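Local coordinates for phosphotriesterase family protein (Listeria monocytogenes serotype 4b str. H7858, PDB 3PNZ) that probably hydrolyses phosphorylated sugar lactones, as a zinc-dependent lactonase of the amidohydrolase fold, at residues L16-P29 with G60-R74. Sequence-based numbering, arbitrary orientation.
Sequences LGFTYSHEHIVCVP and GKTIVDATAVDYGRR. With ZN (zinc ion), chain I.
T19 and Y20 pair in parallel with T62 and I63, and after a beta bulge E23 pairs with D65, joining the first two strands of the TIM-type barrel of the amidohydrolase fold. The backbone ladder supports this register: V64 N donates to Y20 O at 2.9 Å (N-H...O angle 175°), and past the bulge A66 N donates to E23 O. T62 OG1 meets L16 O at 2.7 Å, on a lone pair.

H22, within the bulge, and H24, just after E23, the HxH pair of this family, each bind zinc through NE2; D272 and the carboxylated K154 are further ligands. The methyl of A66 lies over the H22 ring, CB 3.5 Å from the centroid and 15° off the normal, while H22 ND1 is engaged by H185. With CG opposite the carbonyl carbon (chi1 -58°), H24 turns ND1 to T67 and NE2 to the zinc; ND1 donates nearly in the ring plane to T67 OG1 at 3.0 Å. That hydroxyl donates to the syn lone pair of D65 OD1, a second-shell chain that, together with the zinc bond at NE2, holds the rotation of the imidazole. D65 OD1 also accepts from T67 N, an Asx turn, while a water accepts from I25 N and donates to D65 OD2 and T67 OG1.

Farther along, V28 N bonds to G72 O, and P29 CG sits over the Y71 ring, 3.5 Å from its centroid.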
ATOM      1  N   LEU A  16     -11.637  -9.953   7.369  1.00 22.26           N
ATOM      2  CA  LEU A  16     -10.428  -9.607   6.610  1.00 20.18           C
ATOM      3  C   LEU A  16      -9.441 -10.784   6.532  1.00 18.96           C
ATOM      4  O   LEU A  16      -8.899 -11.086   5.464  1.00 19.53           O
ATOM      5  CB  LEU A  16      -9.752  -8.365   7.207  1.00 20.81           C
ATOM      6  CG  LEU A  16      -8.761  -7.636   6.295  1.00 20.52           C
ATOM      7  CD1 LEU A  16      -9.507  -7.035   5.128  1.00 21.53           C
ATOM      8  CD2 LEU A  16      -8.020  -6.543   7.086  1.00 19.21           C
ATOM      9  N   GLY A  17      -9.216 -11.450   7.661  1.00 20.71           N
ATOM     10  CA  GLY A  17      -8.324 -12.590   7.723  1.00 21.35           C
ATOM     11  C   GLY A  17      -6.878 -12.246   7.404  1.00 25.38           C
ATOM     12  O   GLY A  17      -6.464 -11.087   7.533  1.00 19.98           O
ATOM     13  N   PHE A  18      -6.126 -13.258   6.984  1.00 21.42           N
ATOM     14  CA  PHE A  18      -4.699 -13.127   6.712  1.00 18.98           C
ATOM     15  C   PHE A  18      -4.465 -12.177   5.541  1.00 20.11           C
ATOM     16  O   PHE A  18      -4.961 -12.405   4.440  1.00 21.36           O
ATOM     17  CB  PHE A  18      -4.082 -14.505   6.422  1.00 20.62           C
ATOM     18  CG  PHE A  18      -2.586 -14.494   6.398  1.00 21.55           C
ATOM     19  CD1 PHE A  18      -1.863 -14.813   7.533  1.00 21.55           C
ATOM     20  CD2 PHE A  18      -1.906 -14.154   5.245  1.00 22.57           C
ATOM     21  CE1 PHE A  18      -0.475 -14.789   7.521  1.00 22.48           C
ATOM     22  CE2 PHE A  18      -0.522 -14.134   5.223  1.00 20.66           C
ATOM     23  CZ  PHE A  18       0.191 -14.449   6.363  1.00 20.52           C
ATOM     24  N   THR A  19      -3.708 -11.108   5.782  1.00 17.95           N
ATOM     25  CA  THR A  19      -3.643  -9.994   4.839  1.00 18.55           C
ATOM     26  C   THR A  19      -2.213  -9.570   4.514  1.00 19.70           C
ATOM     27  O   THR A  19      -1.386  -9.433   5.420  1.00 19.01           O
ATOM     28  CB  THR A  19      -4.356  -8.735   5.415  1.00 20.42           C
ATOM     29  OG1 THR A  19      -5.744  -9.019   5.651  1.00 20.05           O
ATOM     30  CG2 THR A  19      -4.249  -7.550   4.450  1.00 20.77           C
ATOM     31  N   TYR A  20      -1.939  -9.361   3.229  1.00 21.18           N
ATOM     32  CA  TYR A  20      -0.733  -8.644   2.794  1.00 18.99           C
ATOM     33  C   TYR A  20      -1.102  -7.179   2.655  1.00 17.03           C
ATOM     34  O   TYR A  20      -1.999  -6.838   1.889  1.00 18.72           O
ATOM     35  CB  TYR A  20      -0.253  -9.146   1.424  1.00 17.45           C
ATOM     36  CG  TYR A  20       0.465 -10.484   1.390  1.00 17.13           C
ATOM     37  CD1 TYR A  20       0.839 -11.148   2.552  1.00 17.31           C
ATOM     38  CD2 TYR A  20       0.781 -11.072   0.174  1.00 20.47           C
ATOM     39  CE1 TYR A  20       1.499 -12.379   2.500  1.00 17.49           C
ATOM     40  CE2 TYR A  20       1.441 -12.293   0.109  1.00 19.08           C
ATOM     41  CZ  TYR A  20       1.801 -12.941   1.268  1.00 19.10           C
ATOM     42  OH  TYR A  20       2.455 -14.161   1.184  1.00 21.00           O
ATOM     43  N   SER A  21      -0.388  -6.308   3.359  1.00 17.84           N
ATOM     44  CA  SER A  21      -0.799  -4.910   3.505  1.00 19.42           C
ATOM     45  C   SER A  21      -0.342  -3.907   2.434  1.00 19.10           C
ATOM     46  O   SER A  21      -0.756  -2.754   2.476  1.00 19.01           O
ATOM     47  CB  SER A  21      -0.395  -4.390   4.888  1.00 20.21           C
ATOM     48  OG  SER A  21      -1.139  -5.033   5.907  1.00 21.77           O
ATOM     49  N   HIS A  22       0.498  -4.324   1.490  1.00 19.09           N
ATOM     50  CA  HIS A  22       0.947  -3.429   0.423  1.00 19.40           C
ATOM     51  C   HIS A  22       1.478  -4.232  -0.758  1.00 20.49           C
ATOM     52  O   HIS A  22       2.606  -4.721  -0.721  1.00 19.50           O
ATOM     53  CB  HIS A  22       2.040  -2.466   0.914  1.00 19.13           C
ATOM     54  CG  HIS A  22       2.492  -1.483  -0.124  1.00 18.88           C
ATOM     55  ND1 HIS A  22       2.308  -0.124   0.011  1.00 23.48           N
ATOM     56  CD2 HIS A  22       3.100  -1.660  -1.322  1.00 21.77           C
ATOM     57  CE1 HIS A  22       2.793   0.494  -1.051  1.00 23.94           C
ATOM     58  NE2 HIS A  22       3.278  -0.415  -1.875  1.00 20.43           N
ATOM     59  N   GLU A  23       0.660  -4.382  -1.797  1.00 18.37           N
ATOM     60  CA  GLU A  23       1.076  -5.134  -2.976  1.00 18.21           C
ATOM     61  C   GLU A  23       0.665  -4.449  -4.267  1.00 18.87           C
ATOM     62  O   GLU A  23      -0.052  -3.453  -4.254  1.00 20.73           O
ATOM     63  CB  GLU A  23       0.482  -6.550  -2.964  1.00 19.55           C
ATOM     64  CG  GLU A  23       0.867  -7.393  -1.753  1.00 19.66           C
ATOM     65  CD  GLU A  23       2.352  -7.740  -1.720  1.00 22.34           C
ATOM     66  OE1 GLU A  23       3.007  -7.676  -2.785  1.00 22.05           O
ATOM     67  OE2 GLU A  23       2.853  -8.096  -0.631  1.00 20.82           O
ATOM     68  N   HIS A  24       1.138  -5.000  -5.382  1.00 18.89           N
ATOM     69  CA  HIS A  24       0.638  -4.641  -6.714  1.00 20.16           C
ATOM     70  C   HIS A  24       0.305  -5.928  -7.439  1.00 19.25           C
ATOM     71  O   HIS A  24       0.931  -6.949  -7.196  1.00 21.56           O
ATOM     72  CB  HIS A  24       1.668  -3.816  -7.482  1.00 20.26           C
ATOM     73  CG  HIS A  24       2.053  -2.566  -6.762  1.00 20.63           C
ATOM     74  ND1 HIS A  24       1.325  -1.402  -6.858  1.00 19.19           N
ATOM     75  CD2 HIS A  24       3.042  -2.322  -5.871  1.00 20.47           C
ATOM     76  CE1 HIS A  24       1.867  -0.480  -6.084  1.00 24.23           C
ATOM     77  NE2 HIS A  24       2.907  -1.016  -5.470  1.00 21.76           N
ATOM     78  N   ILE A  25      -0.710  -5.894  -8.299  1.00 20.58           N
ATOM     79  CA  ILE A  25      -1.223  -7.130  -8.883  1.00 20.42           C
ATOM     80  C   ILE A  25      -1.231  -7.084 -10.408  1.00 22.12           C
ATOM     81  O   ILE A  25      -0.593  -7.908 -11.073  1.00 23.56           O
ATOM     82  CB  ILE A  25      -2.639  -7.438  -8.359  1.00 22.17           C
ATOM     83  CG1 ILE A  25      -2.629  -7.483  -6.834  1.00 21.77           C
ATOM     84  CG2 ILE A  25      -3.132  -8.770  -8.921  1.00 21.67           C
ATOM     85  CD1 ILE A  25      -4.030  -7.557  -6.212  1.00 21.85           C
ATOM     86  N   VAL A  26      -1.947  -6.116 -10.960  1.00 23.02           N
ATOM     87  CA  VAL A  26      -1.907  -5.856 -12.395  1.00 22.66           C
ATOM     88  C   VAL A  26      -1.795  -4.357 -12.591  1.00 24.35           C
ATOM     89  O   VAL A  26      -2.682  -3.599 -12.183  1.00 25.54           O
ATOM     90  CB  VAL A  26      -3.187  -6.363 -13.115  1.00 22.17           C
ATOM     91  CG1 VAL A  26      -3.058  -6.173 -14.627  1.00 23.20           C
ATOM     92  CG2 VAL A  26      -3.441  -7.823 -12.783  1.00 23.11           C
ATOM     93  N   CYS A  27      -0.702  -3.914 -13.203  1.00 23.31           N
ATOM     94  CA  CYS A  27      -0.493  -2.485 -13.375  1.00 23.83           C
ATOM     95  C   CYS A  27       0.504  -2.199 -14.482  1.00 26.37           C
ATOM     96  O   CYS A  27       1.448  -2.961 -14.696  1.00 25.91           O
ATOM     97  CB  CYS A  27      -0.041  -1.836 -12.061  1.00 23.76           C
ATOM     98  SG  CYS A  27       1.386  -2.634 -11.281  1.00 28.55           S
ATOM     99  N   VAL A  28       0.288  -1.089 -15.177  1.00 23.33           N
ATOM    100  CA  VAL A  28       1.147  -0.683 -16.284  1.00 24.18           C
ATOM    101  C   VAL A  28       1.466   0.807 -16.141  1.00 24.41           C
ATOM    102  O   VAL A  28       0.925   1.643 -16.863  1.00 25.41           O
ATOM    103  CB  VAL A  28       0.469  -0.965 -17.642  1.00 26.06           C
ATOM    104  CG1 VAL A  28       1.453  -0.734 -18.802  1.00 26.51           C
ATOM    105  CG2 VAL A  28      -0.074  -2.378 -17.674  1.00 27.04           C
ATOM    106  N   PRO A  29       2.340   1.148 -15.180  1.00 21.55           N
ATOM    107  CA  PRO A  29       2.699   2.534 -14.858  1.00 21.98           C
ATOM    108  C   PRO A  29       3.146   3.299 -16.102  1.00 26.68           C
ATOM    109  O   PRO A  29       4.073   2.853 -16.771  1.00 25.55           O
ATOM    110  CB  PRO A  29       3.892   2.383 -13.906  1.00 26.17           C
ATOM    111  CG  PRO A  29       3.823   1.007 -13.380  1.00 29.55           C
ATOM    112  CD  PRO A  29       3.045   0.161 -14.344  1.00 22.87           C
ATOM    113  N   GLY A  60      -4.105 -17.383   2.563  1.00 23.36           N
ATOM    114  CA  GLY A  60      -4.243 -15.942   2.479  1.00 22.44           C
ATOM    115  C   GLY A  60      -5.690 -15.576   2.188  1.00 23.59           C
ATOM    116  O   GLY A  60      -6.400 -16.334   1.518  1.00 23.12           O
ATOM    117  N   LYS A  61      -6.129 -14.419   2.683  1.00 22.81           N
ATOM    118  CA  LYS A  61      -7.520 -13.998   2.516  1.00 21.24           C
ATOM    119  C   LYS A  61      -7.678 -12.662   1.794  1.00 21.80           C
ATOM    120  O   LYS A  61      -8.610 -12.479   1.006  1.00 22.31           O
ATOM    121  CB  LYS A  61      -8.220 -13.941   3.878  1.00 23.39           C
ATOM    122  CG  LYS A  61      -8.354 -15.293   4.557  1.00 27.19           C
ATOM    123  CD  LYS A  61      -9.100 -16.267   3.650  1.00 31.67           C
ATOM    124  CE  LYS A  61      -9.484 -17.552   4.377  1.00 40.20           C
ATOM    125  NZ  LYS A  61      -8.303 -18.326   4.850  1.00 39.67           N
ATOM    126  N   THR A  62      -6.762 -11.733   2.057  1.00 20.63           N
ATOM    127  CA  THR A  62      -6.884 -10.377   1.549  1.00 18.11           C
ATOM    128  C   THR A  62      -5.548  -9.815   1.073  1.00 17.78           C
ATOM    129  O   THR A  62      -4.520 -10.036   1.702  1.00 19.57           O
ATOM    130  CB  THR A  62      -7.425  -9.439   2.642  1.00 20.86           C
ATOM    131  OG1 THR A  62      -8.712  -9.908   3.070  1.00 20.93           O
ATOM    132  CG2 THR A  62      -7.537  -7.997   2.133  1.00 20.46           C
ATOM    133  N   ILE A  63      -5.591  -9.089  -0.032  1.00 18.72           N
ATOM    134  CA  ILE A  63      -4.451  -8.299  -0.484  1.00 17.85           C
ATOM    135  C   ILE A  63      -4.841  -6.838  -0.596  1.00 19.55           C
ATOM    136  O   ILE A  63      -5.841  -6.494  -1.236  1.00 19.37           O
ATOM    137  CB  ILE A  63      -3.919  -8.787  -1.849  1.00 19.50           C
ATOM    138  CG1 ILE A  63      -3.368 -10.208  -1.729  1.00 19.38           C
ATOM    139  CG2 ILE A  63      -2.856  -7.819  -2.389  1.00 22.64           C
ATOM    140  CD1 ILE A  63      -3.017 -10.826  -3.070  1.00 21.17           C
ATOM    141  N   VAL A  64      -4.060  -5.977   0.046  1.00 18.08           N
ATOM    142  CA  VAL A  64      -4.220  -4.543  -0.122  1.00 18.22           C
ATOM    143  C   VAL A  64      -3.398  -4.127  -1.335  1.00 20.35           C
ATOM    144  O   VAL A  64      -2.169  -4.213  -1.328  1.00 21.43           O
ATOM    145  CB  VAL A  64      -3.769  -3.757   1.128  1.00 18.43           C
ATOM    146  CG1 VAL A  64      -3.970  -2.264   0.913  1.00 18.32           C
ATOM    147  CG2 VAL A  64      -4.557  -4.219   2.350  1.00 20.86           C
ATOM    148  N   ASP A  65      -4.093  -3.697  -2.382  1.00 18.13           N
ATOM    149  CA  ASP A  65      -3.471  -3.326  -3.646  1.00 20.54           C
ATOM    150  C   ASP A  65      -3.194  -1.836  -3.642  1.00 19.50           C
ATOM    151  O   ASP A  65      -4.112  -1.028  -3.708  1.00 19.24           O
ATOM    152  CB  ASP A  65      -4.416  -3.680  -4.792  1.00 19.65           C
ATOM    153  CG  ASP A  65      -3.836  -3.353  -6.155  1.00 24.10           C
ATOM    154  OD1 ASP A  65      -2.859  -2.573  -6.236  1.00 23.14           O
ATOM    155  OD2 ASP A  65      -4.367  -3.879  -7.153  1.00 24.38           O
ATOM    156  N   ALA A  66      -1.918  -1.468  -3.571  1.00 18.92           N
ATOM    157  CA  ALA A  66      -1.545  -0.080  -3.356  1.00 20.87           C
ATOM    158  C   ALA A  66      -1.396   0.717  -4.653  1.00 19.26           C
ATOM    159  O   ALA A  66      -0.915   1.848  -4.637  1.00 20.31           O
ATOM    160  CB  ALA A  66      -0.252  -0.011  -2.531  1.00 19.16           C
ATOM    161  N   THR A  67      -1.835   0.138  -5.766  1.00 17.16           N
ATOM    162  CA  THR A  67      -1.712   0.795  -7.066  1.00 18.46           C
ATOM    163  C   THR A  67      -2.591   2.038  -7.129  1.00 22.76           C
ATOM    164  O   THR A  67      -3.825   1.943  -7.043  1.00 20.94           O
ATOM    165  CB  THR A  67      -2.098  -0.162  -8.218  1.00 19.46           C
ATOM    166  OG1 THR A  67      -1.383  -1.399  -8.078  1.00 22.60           O
ATOM    167  CG2 THR A  67      -1.796   0.469  -9.573  1.00 20.12           C
ATOM    168  N   ALA A  68      -1.952   3.194  -7.287  1.00 20.38           N
ATOM    169  CA  ALA A  68      -2.642   4.484  -7.313  1.00 21.24           C
ATOM    170  C   ALA A  68      -2.830   4.973  -8.750  1.00 20.70           C
ATOM    171  O   ALA A  68      -2.399   4.310  -9.687  1.00 21.61           O
ATOM    172  CB  ALA A  68      -1.871   5.515  -6.490  1.00 23.32           C
ATOM    173  N   VAL A  69      -3.445   6.143  -8.926  1.00 21.36           N
ATOM    174  CA  VAL A  69      -3.862   6.577 -10.265  1.00 23.41           C
ATOM    175  C   VAL A  69      -2.683   6.837 -11.205  1.00 21.84           C
ATOM    176  O   VAL A  69      -2.807   6.675 -12.422  1.00 22.35           O
ATOM    177  CB  VAL A  69      -4.779   7.822 -10.214  1.00 22.76           C
ATOM    178  CG1 VAL A  69      -3.972   9.084  -9.904  1.00 23.68           C
ATOM    179  CG2 VAL A  69      -5.534   7.975 -11.525  1.00 23.43           C
ATOM    180  N   ASP A  70      -1.545   7.223 -10.633  1.00 21.13           N
ATOM    181  CA  ASP A  70      -0.332   7.490 -11.408  1.00 21.89           C
ATOM    182  C   ASP A  70       0.477   6.221 -11.727  1.00 23.40           C
ATOM    183  O   ASP A  70       1.531   6.288 -12.364  1.00 25.34           O
ATOM    184  CB  ASP A  70       0.543   8.534 -10.688  1.00 24.51           C
ATOM    185  CG  ASP A  70       0.778   8.202  -9.212  1.00 25.86           C
ATOM    186  OD1 ASP A  70       0.174   7.242  -8.689  1.00 24.73           O
ATOM    187  OD2 ASP A  70       1.588   8.905  -8.565  1.00 29.48           O
ATOM    188  N   TYR A  71      -0.024   5.065 -11.306  1.00 22.08           N
ATOM    189  CA  TYR A  71       0.721   3.822 -11.462  1.00 23.46           C
ATOM    190  C   TYR A  71       0.031   2.839 -12.417  1.00 23.58           C
ATOM    191  O   TYR A  71       0.270   1.632 -12.362  1.00 24.92           O
ATOM    192  CB  TYR A  71       0.993   3.182 -10.088  1.00 22.70           C
ATOM    193  CG  TYR A  71       2.289   2.404 -10.040  1.00 23.14           C
ATOM    194  CD1 TYR A  71       3.512   3.061 -10.090  1.00 25.33           C
ATOM    195  CD2 TYR A  71       2.289   1.022  -9.958  1.00 23.72           C
ATOM    196  CE1 TYR A  71       4.706   2.359 -10.058  1.00 24.31           C
ATOM    197  CE2 TYR A  71       3.486   0.304  -9.926  1.00 26.07           C
ATOM    198  CZ  TYR A  71       4.689   0.986  -9.976  1.00 26.26           C
ATOM    199  OH  TYR A  71       5.880   0.290  -9.944  1.00 29.10           O
ATOM    200  N   GLY A  72      -0.827   3.370 -13.289  1.00 23.14           N
ATOM    201  CA  GLY A  72      -1.410   2.592 -14.374  1.00 23.58           C
ATOM    202  C   GLY A  72      -2.293   1.435 -13.946  1.00 24.04           C
ATOM    203  O   GLY A  72      -2.028   0.281 -14.268  1.00 23.66           O
ATOM    204  N   ARG A  73      -3.373   1.747 -13.239  1.00 21.20           N
ATOM    205  CA  ARG A  73      -4.253   0.710 -12.738  1.00 24.82           C
ATOM    206  C   ARG A  73      -4.883  -0.104 -13.864  1.00 23.43           C
ATOM    207  O   ARG A  73      -5.141   0.412 -14.955  1.00 22.78           O
ATOM    208  CB  ARG A  73      -5.372   1.315 -11.892  1.00 22.82           C
ATOM    209  CG  ARG A  73      -4.919   2.195 -10.736  1.00 24.80           C
ATOM    210  CD  ARG A  73      -6.104   2.354  -9.803  1.00 22.34           C
ATOM    211  NE  ARG A  73      -5.937   3.282  -8.691  1.00 20.84           N
ATOM    212  CZ  ARG A  73      -6.409   4.527  -8.678  1.00 23.30           C
ATOM    213  NH1 ARG A  73      -7.028   5.030  -9.745  1.00 22.82           N
ATOM    214  NH2 ARG A  73      -6.250   5.281  -7.603  1.00 22.09           N
ATOM    215  N   ARG A  74      -5.114  -1.380 -13.576  1.00 22.56           N
ATOM    216  CA  ARG A  74      -5.939  -2.250 -14.406  1.00 25.44           C
ATOM    217  C   ARG A  74      -7.033  -2.830 -13.504  1.00 23.03           C
ATOM    218  O   ARG A  74      -7.041  -4.024 -13.193  1.00 21.65           O
ATOM    219  CB  ARG A  74      -5.081  -3.356 -15.028  1.00 25.64           C
ATOM    220  CG  ARG A  74      -4.087  -2.854 -16.073  1.00 25.59           C
ATOM    221  CD  ARG A  74      -4.823  -2.098 -17.165  1.00 26.57           C
ATOM    222  NE  ARG A  74      -3.984  -1.724 -18.301  1.00 29.51           N
ATOM    223  CZ  ARG A  74      -3.342  -0.564 -18.425  1.00 31.74           C
ATOM    224  NH1 ARG A  74      -3.407   0.362 -17.470  1.00 29.48           N
ATOM    225  NH2 ARG A  74      -2.623  -0.331 -19.513  1.00 31.97           N
TER
HETATM  226 ZN    ZN I 333       3.972  -0.167  -3.869  0.63 26.47          ZN
HETATM  227  O   HOH W   1      -2.523  -3.808  -9.145  1.00 24.01           O
HETATM  228  O   HOH W   2      -4.592  -1.962 -10.768  1.00 23.90           O
HETATM  229  O   HOH W   3      -1.269   2.239 -18.307  1.00 36.54           O